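Local coordinates for glycine betaine, L-proline ABC transporter, glycine/betaine/L-proline-binding protein (ProX) (Borrelia burgdorferi, PDB 3TMG) that binds the compatible solute glycine betaine (trimethyl glycine) and probably hands it to a membrane ABC transporter that takes up betaine, carnitine or similar amines, at residues K36-K41 with K268-E273; V69-W72 with A76-F79; A165-S170 with Y191-L196. All blocks are in the same frame, centred on the assembly; numbering follows the deposited sequence.

Interaction 1. Residues K36-K41 with K268-E273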
# COMPACT_ATOMS: atom_id res chain seq x y z
N LYS A 36 -4.25 13.87 5.68
CA LYS A 36 -3.69 15.20 5.78
C LYS A 36 -4.80 16.28 5.71
O LYS A 36 -4.82 17.23 6.50
CB LYS A 36 -2.67 15.40 4.66
CG LYS A 36 -1.98 16.75 4.76
CD LYS A 36 -0.93 16.82 3.67
CE LYS A 36 -0.89 18.20 3.13
NZ LYS A 36 0.42 18.78 3.48
N VAL A 37 -5.69 16.14 4.74
CA VAL A 37 -6.82 17.08 4.55
C VAL A 37 -7.76 17.08 5.77
O VAL A 37 -8.14 18.14 6.26
CB VAL A 37 -7.58 16.76 3.24
CG1 VAL A 37 -8.85 17.60 3.13
CG2 VAL A 37 -6.65 17.05 2.05
N VAL A 38 -8.09 15.90 6.27
CA VAL A 38 -8.90 15.76 7.48
C VAL A 38 -8.28 16.51 8.68
O VAL A 38 -8.96 17.36 9.32
CB VAL A 38 -9.12 14.28 7.80
CG1 VAL A 38 -9.82 14.13 9.14
CG2 VAL A 38 -9.92 13.62 6.68
N PHE A 39 -6.99 16.26 8.97
CA PHE A 39 -6.30 16.95 10.07
C PHE A 39 -6.22 18.48 9.85
O PHE A 39 -6.37 19.25 10.80
CB PHE A 39 -4.92 16.36 10.33
CG PHE A 39 -4.94 15.09 11.10
CD1 PHE A 39 -5.53 15.02 12.36
CD2 PHE A 39 -4.32 13.94 10.60
CE1 PHE A 39 -5.53 13.82 13.08
CE2 PHE A 39 -4.31 12.76 11.32
CZ PHE A 39 -4.92 12.70 12.57
N GLU A 40 -5.96 18.91 8.62
CA GLU A 40 -5.99 20.34 8.31
C GLU A 40 -7.34 20.98 8.65
O GLU A 40 -7.36 22.08 9.24
CB GLU A 40 -5.64 20.64 6.86
CG GLU A 40 -4.18 20.38 6.54
CD GLU A 40 -3.85 20.49 5.06
OE1 GLU A 40 -4.76 20.53 4.20
OE2 GLU A 40 -2.65 20.55 4.74
N LYS A 41 -8.43 20.31 8.27
CA LYS A 41 -9.76 20.86 8.56
C LYS A 41 -10.05 20.92 10.05
O LYS A 41 -10.82 21.80 10.49
CB LYS A 41 -10.84 20.13 7.80
CG LYS A 41 -10.90 20.59 6.36
CD LYS A 41 -11.67 19.61 5.52
CE LYS A 41 -13.17 19.82 5.69
NZ LYS A 41 -13.48 21.28 5.68
N LYS A 268 -16.76 12.26 8.48
CA LYS A 268 -17.32 12.55 9.78
C LYS A 268 -17.15 11.42 10.78
O LYS A 268 -16.88 11.67 11.94
CB LYS A 268 -18.80 12.95 9.69
CG LYS A 268 -19.02 14.39 9.29
CD LYS A 268 -20.49 14.71 9.50
CE LYS A 268 -20.86 15.95 8.72
NZ LYS A 268 -22.35 16.09 8.76
N THR A 269 -17.32 10.19 10.33
CA THR A 269 -17.15 9.05 11.23
C THR A 269 -15.73 8.91 11.79
O THR A 269 -15.52 8.19 12.77
CB THR A 269 -17.62 7.70 10.63
OG1 THR A 269 -16.69 7.23 9.64
CG2 THR A 269 -19.04 7.80 10.06
N TRP A 270 -14.76 9.58 11.18
CA TRP A 270 -13.38 9.37 11.62
C TRP A 270 -12.96 10.35 12.67
O TRP A 270 -11.85 10.24 13.22
CB TRP A 270 -12.40 9.44 10.45
CG TRP A 270 -12.70 8.52 9.27
CD1 TRP A 270 -13.39 7.31 9.24
CD2 TRP A 270 -12.25 8.76 7.91
NE1 TRP A 270 -13.41 6.79 7.94
CE2 TRP A 270 -12.74 7.65 7.10
CE3 TRP A 270 -11.50 9.79 7.28
CZ2 TRP A 270 -12.50 7.59 5.73
CZ3 TRP A 270 -11.24 9.69 5.92
CH2 TRP A 270 -11.72 8.61 5.16
N VAL A 271 -13.82 11.36 12.92
CA VAL A 271 -13.38 12.51 13.72
C VAL A 271 -14.18 12.62 15.02
O VAL A 271 -15.34 12.19 15.07
CB VAL A 271 -13.36 13.87 12.93
CG1 VAL A 271 -12.54 13.78 11.64
CG2 VAL A 271 -14.76 14.45 12.66
N PRO A 272 -13.58 13.21 16.08
CA PRO A 272 -14.34 13.37 17.32
C PRO A 272 -15.58 14.24 17.10
O PRO A 272 -15.60 15.12 16.23
CB PRO A 272 -13.33 14.10 18.25
CG PRO A 272 -11.99 13.68 17.72
CD PRO A 272 -12.19 13.68 16.23
N GLU A 273 -16.60 13.98 17.92
CA GLU A 273 -17.88 14.68 17.88
C GLU A 273 -17.74 16.19 17.67
O GLU A 273 -18.35 16.77 16.77
CB GLU A 273 -18.64 14.39 19.19
CG GLU A 273 -20.02 15.00 19.28
CD GLU A 273 -20.92 14.58 18.15
OE1 GLU A 273 -20.88 13.40 17.73
OE2 GLU A 273 -21.69 15.43 17.67
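Val-38, near the end of helix 26-41, packs against Trp-270 and Val-271 in a small, buried and wholly apolar contact, made where the C-terminal part of the chain comes back to the lobe in which the chain begins. Both methyl groups of Val-38 are used, one for each partner. CG1 lies anti to its backbone N (chi1 173°), and this sets it 3.7 Å from CG1 of Val-271. The other branch, Val-38 CG2, heads for the indole, coming up at the edge of the ring and close to its plane, 4.2 Å from Trp-270 CE3. The valine and the tryptophan side chains stand about at right angles, and the methyl meets the rim of the six-membered ring. The closest pair of CA atoms, Val-38 and Val-271, is still 8.3 Å apart; side chains alone bridge the gap.

What presents Trp-270 and Val-271 side by side is a type I beta turn from Lys-268 to Val-271, in which Val-271 N is bonded to Lys-268 O at 3.2 Å. Lys-276 NZ bonds to both Lys-268 O and Val-271 O. The indole also meets Phe-231 edge-to-face, while Phe-279 lies against both Val-38 and Val-271. On the helix, Glu-40 OE1 is bonded to Tyr-253 OH, and Val-37 packs on helix 252-262.

Helix 26-41 connects the parallel strands 16-22 and 44-50 as a beta-alpha-beta crossover. Covering such a helix with the last part of the chain, so that both termini share one lobe, fits the two-lobed type 2 periplasmic-binding-protein fold of this family.

Interaction 2. Residues V69-W72 with A76-F79; sequences VSSW and ADKF. With BET (trimethyl glycine), chain E.
Asp-77 OD2 is gripped by three groups: the backbone N-H of Trp-72, the hydroxyl of Tyr-57 and a water. The Trp-72 N bond is 3.0 Å and fairly straight (161° at the hydrogen), yet it reaches OD2 from well above the carboxylate plane. The water sits 2.6 Å from Asp-77 OD2 and 2.9 Å from Ser-70 O; other acceptors compete for its protons, so both bonds need not form at once.

Asp-77 answers Trp-72 twice, because its backbone N also donates to Trp-72 O at 2.9 Å, in a bond bent at the hydrogen. Chi1 of -66° turns the carboxylate back, letting OD2 meet Trp-72 N while Asp-77 N meets Trp-72 O.

These two bonds pin the backbone of Trp-72; the bond from NE1 to Glu-28 of helix 26-41, and Trp-182, which meets the indole nearly at right angles, help to position the ring. Trimethyl glycine lies over one face, its CA 3.6 Å above the plane and offset toward the rim, with methyl C2 over the six-membered ring, 3.7 Å from Trp-72 CZ3. Such a quaternary ammonium on an aromatic face is consistent with cation-pi binding, as in other betaine receptors. The carboxylate oxygen OXT rests 3.2 Å from Ala-76 CB, and Ala-76 CB in turn packs on Trp-72 CB at 3.6 Å.

Strand 67-73 pairs with strand 207-214 through Ser-71 and His-210, Thr-98 and Gln-100 of strand 88-105 touch Trp-72 and Ala-76, and Asp-77 stands at the N-cap position right before helix 78-84.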
# COMPACT_ATOMS: atom_id res chain seq x y z
N VAL A 69 -0.71 4.99 8.17
CA VAL A 69 -1.89 4.19 7.78
C VAL A 69 -1.48 3.19 6.67
O VAL A 69 -2.32 2.72 5.89
CB VAL A 69 -3.10 5.08 7.37
CG1 VAL A 69 -3.59 5.81 8.61
CG2 VAL A 69 -2.76 6.09 6.25
N SER A 70 -0.17 2.86 6.63
CA SER A 70 0.39 2.10 5.50
C SER A 70 0.94 0.71 5.85
O SER A 70 1.67 0.15 5.04
CB SER A 70 1.52 2.89 4.83
OG SER A 70 1.02 4.09 4.26
N SER A 71 0.58 0.14 7.00
CA SER A 71 1.19 -1.14 7.41
C SER A 71 0.49 -2.36 6.80
O SER A 71 -0.70 -2.58 7.08
CB SER A 71 1.24 -1.25 8.94
OG SER A 71 1.72 -2.51 9.40
N TRP A 72 1.21 -3.14 6.00
CA TRP A 72 0.60 -4.31 5.31
C TRP A 72 0.95 -5.53 6.09
O TRP A 72 2.10 -6.00 6.06
CB TRP A 72 1.08 -4.44 3.87
CG TRP A 72 0.28 -3.57 2.93
CD1 TRP A 72 0.12 -2.18 2.97
CD2 TRP A 72 -0.40 -4.02 1.72
NE1 TRP A 72 -0.69 -1.77 1.91
CE2 TRP A 72 -1.03 -2.84 1.14
CE3 TRP A 72 -0.56 -5.27 1.09
CZ2 TRP A 72 -1.76 -2.92 -0.04
CZ3 TRP A 72 -1.31 -5.33 -0.08
CH2 TRP A 72 -1.90 -4.17 -0.63
N ALA A 76 3.22 -9.05 4.32
CA ALA A 76 4.08 -8.17 3.52
C ALA A 76 5.13 -7.53 4.39
O ALA A 76 6.32 -7.53 4.03
CB ALA A 76 3.27 -7.12 2.78
N ASP A 77 4.73 -6.98 5.54
CA ASP A 77 5.67 -6.21 6.36
C ASP A 77 6.29 -6.95 7.53
O ASP A 77 6.86 -6.30 8.41
CB ASP A 77 5.04 -4.89 6.87
CG ASP A 77 4.73 -3.91 5.76
OD1 ASP A 77 5.00 -4.19 4.54
OD2 ASP A 77 4.16 -2.86 6.11
N LYS A 78 6.20 -8.27 7.54
CA LYS A 78 6.68 -9.08 8.66
C LYS A 78 8.10 -8.69 9.08
O LYS A 78 8.36 -8.48 10.25
CB LYS A 78 6.63 -10.58 8.31
N PHE A 79 8.98 -8.55 8.08
CA PHE A 79 10.40 -8.29 8.33
C PHE A 79 10.55 -7.05 9.23
O PHE A 79 11.35 -7.09 10.18
CB PHE A 79 11.14 -8.17 6.99
CG PHE A 79 12.58 -7.73 7.11
CD1 PHE A 79 13.58 -8.67 7.38
CD2 PHE A 79 12.93 -6.40 6.92
CE1 PHE A 79 14.93 -8.27 7.50
CE2 PHE A 79 14.25 -5.99 7.01
CZ PHE A 79 15.26 -6.93 7.31
N BET E . 2.27 -2.50 -1.32
CA BET E . 2.57 -2.38 0.12
C BET E . 3.47 -3.57 0.50
O BET E . 4.70 -3.65 0.24
OXT BET E . 2.89 -4.47 1.06
C1 BET E . 1.29 -1.49 -1.75
C2 BET E . 1.70 -3.81 -1.62
C3 BET E . 3.51 -2.34 -2.10
O HOH W 1 4.37 -0.85 4.50

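Interaction 3. Residues A165-S170 with Y191-L196; sequences ASLDSS and YDIKFL
Leu-167 makes the buried half of this contact, and Asp-168 beside it the partly exposed half, with the tyrosine ring of Tyr-191 shared between them. On the inner side the two methyls of Leu-167 divide their work: CD1 meets Ile-193 CG2 at 4.1 Å and CD2 meets Tyr-191 CD2 at 4.0 Å. Chi1 of 177° carries the leucine branch point away from its own backbone N and out toward the strand. The leucine and tyrosine side chains run antiparallel, and CD2 comes to the ring obliquely. Leu-181 of strand 179-183 packs on both Leu-167 and Ile-193, which makes this part continuous with the interior.

Helix 160-172 follows strand 154-156 and precedes strand 179-183 in the chain, and strand 193-195 pairs antiparallel with strand 88-105; the contact packs helix 160-172 on strands 179-183 and 193-195 of the antiparallel sheet in one lobe of the substrate-binding protein, away from the pocket.

The aspartate side is more exposed, yet its atoms come closer than the widely spaced apolar ones. Asp-168 OD1 sits at the ring edge near its plane, 3.2 Å from Tyr-191 OH and 3.3 Å from Tyr-191 CE1, with carboxylate and ring planes turned 43° apart. Asp-168 OD1 also forms a salt bridge with Lys-172, one turn along the same helix.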
# COMPACT_ATOMS: atom_id res chain seq x y z
N ALA A 165 4.29 0.81 -15.83
CA ALA A 165 4.65 1.16 -17.21
C ALA A 165 5.17 -0.06 -17.99
O ALA A 165 4.80 -0.25 -19.14
CB ALA A 165 5.65 2.34 -17.24
N SER A 166 6.00 -0.90 -17.37
CA SER A 166 6.44 -2.13 -18.04
C SER A 166 5.29 -3.11 -18.33
O SER A 166 5.24 -3.73 -19.39
CB SER A 166 7.52 -2.85 -17.24
OG SER A 166 8.51 -1.96 -16.79
N LEU A 167 4.41 -3.32 -17.34
CA LEU A 167 3.18 -4.11 -17.56
C LEU A 167 2.33 -3.57 -18.74
O LEU A 167 1.89 -4.34 -19.61
CB LEU A 167 2.32 -4.16 -16.25
CG LEU A 167 0.96 -4.89 -16.30
CD1 LEU A 167 1.15 -6.36 -16.60
CD2 LEU A 167 0.24 -4.75 -14.95
N ASP A 168 2.10 -2.26 -18.74
CA ASP A 168 1.33 -1.59 -19.81
C ASP A 168 2.00 -1.87 -21.17
O ASP A 168 1.34 -2.28 -22.12
CB ASP A 168 1.25 -0.08 -19.56
CG ASP A 168 0.24 0.64 -20.48
OD1 ASP A 168 -0.74 0.02 -20.95
OD2 ASP A 168 0.41 1.84 -20.73
N SER A 169 3.32 -1.72 -21.22
CA SER A 169 4.10 -1.92 -22.45
C SER A 169 4.07 -3.34 -22.98
O SER A 169 3.86 -3.54 -24.19
CB SER A 169 5.57 -1.54 -22.22
OG SER A 169 5.70 -0.14 -22.08
N SER A 170 4.32 -4.30 -22.10
CA SER A 170 4.27 -5.72 -22.44
C SER A 170 2.91 -6.14 -22.97
O SER A 170 2.84 -6.89 -23.96
CB SER A 170 4.63 -6.57 -21.24
OG SER A 170 6.03 -6.52 -21.03
N TYR A 191 -6.43 -3.54 -16.91
CA TYR A 191 -5.80 -4.63 -17.68
C TYR A 191 -6.46 -5.97 -17.40
O TYR A 191 -7.09 -6.12 -16.39
CB TYR A 191 -4.31 -4.73 -17.36
CG TYR A 191 -3.59 -3.42 -17.49
CD1 TYR A 191 -3.46 -2.78 -18.75
CD2 TYR A 191 -3.00 -2.82 -16.38
CE1 TYR A 191 -2.79 -1.57 -18.87
CE2 TYR A 191 -2.32 -1.61 -16.50
CZ TYR A 191 -2.25 -0.99 -17.73
OH TYR A 191 -1.57 0.20 -17.85
N ASP A 192 -6.31 -6.92 -18.33
CA ASP A 192 -6.75 -8.28 -18.15
C ASP A 192 -5.54 -9.06 -17.63
O ASP A 192 -4.72 -9.54 -18.41
CB ASP A 192 -7.28 -8.83 -19.47
CG ASP A 192 -7.93 -10.16 -19.32
OD1 ASP A 192 -8.04 -10.65 -18.17
OD2 ASP A 192 -8.33 -10.74 -20.34
N ILE A 193 -5.44 -9.16 -16.31
CA ILE A 193 -4.31 -9.76 -15.64
C ILE A 193 -4.81 -10.73 -14.55
O ILE A 193 -5.96 -10.64 -14.14
CB ILE A 193 -3.43 -8.67 -14.97
CG1 ILE A 193 -4.27 -7.67 -14.14
CG2 ILE A 193 -2.61 -7.94 -16.05
CD1 ILE A 193 -3.44 -6.74 -13.24
N LYS A 194 -3.93 -11.60 -14.04
CA LYS A 194 -4.36 -12.62 -13.09
C LYS A 194 -3.23 -12.89 -12.10
O LYS A 194 -2.05 -12.79 -12.45
CB LYS A 194 -4.78 -13.93 -13.80
CG LYS A 194 -3.65 -14.57 -14.64
CD LYS A 194 -4.14 -15.79 -15.41
CE LYS A 194 -3.06 -16.42 -16.26
NZ LYS A 194 -3.64 -17.51 -17.09
N PHE A 195 -3.61 -13.25 -10.88
CA PHE A 195 -2.65 -13.82 -9.93
C PHE A 195 -2.40 -15.26 -10.27
O PHE A 195 -3.31 -15.96 -10.71
CB PHE A 195 -3.20 -13.78 -8.50
CG PHE A 195 -3.21 -12.43 -7.86
CD1 PHE A 195 -2.03 -11.80 -7.52
CD2 PHE A 195 -4.43 -11.80 -7.52
CE1 PHE A 195 -2.04 -10.57 -6.84
CE2 PHE A 195 -4.44 -10.56 -6.86
CZ PHE A 195 -3.25 -9.94 -6.53
N LEU A 196 -1.16 -15.69 -10.10
CA LEU A 196 -0.83 -17.10 -10.17
C LEU A 196 -1.11 -17.74 -8.82
O LEU A 196 -0.95 -17.11 -7.76
CB LEU A 196 0.66 -17.26 -10.55
CG LEU A 196 1.12 -16.72 -11.91
CD1 LEU A 196 2.62 -17.00 -12.08
CD2 LEU A 196 0.36 -17.34 -13.08

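In the fold
Interaction 2 forms part of the trimethyl glycine pocket, and the other two lie away from it, on opposite sides of the chain's centre: the centres of interactions 1 and 3 are 37 Å apart, and each is 24 Å from that of interaction 2. None touches another; nearest atoms are about 7 Å apart between interactions 1 and 2 and about 8 Å between 2 and 3. Helix 26-41 connects the first two, carrying Val-38 at one end and the pocket residue Glu-28 at the other. Strand 88-105 runs from interaction 2 to interaction 3, where the Ile-193 side chain is about 13 Å from the ligand. Along the chain, interaction 1 encloses both others.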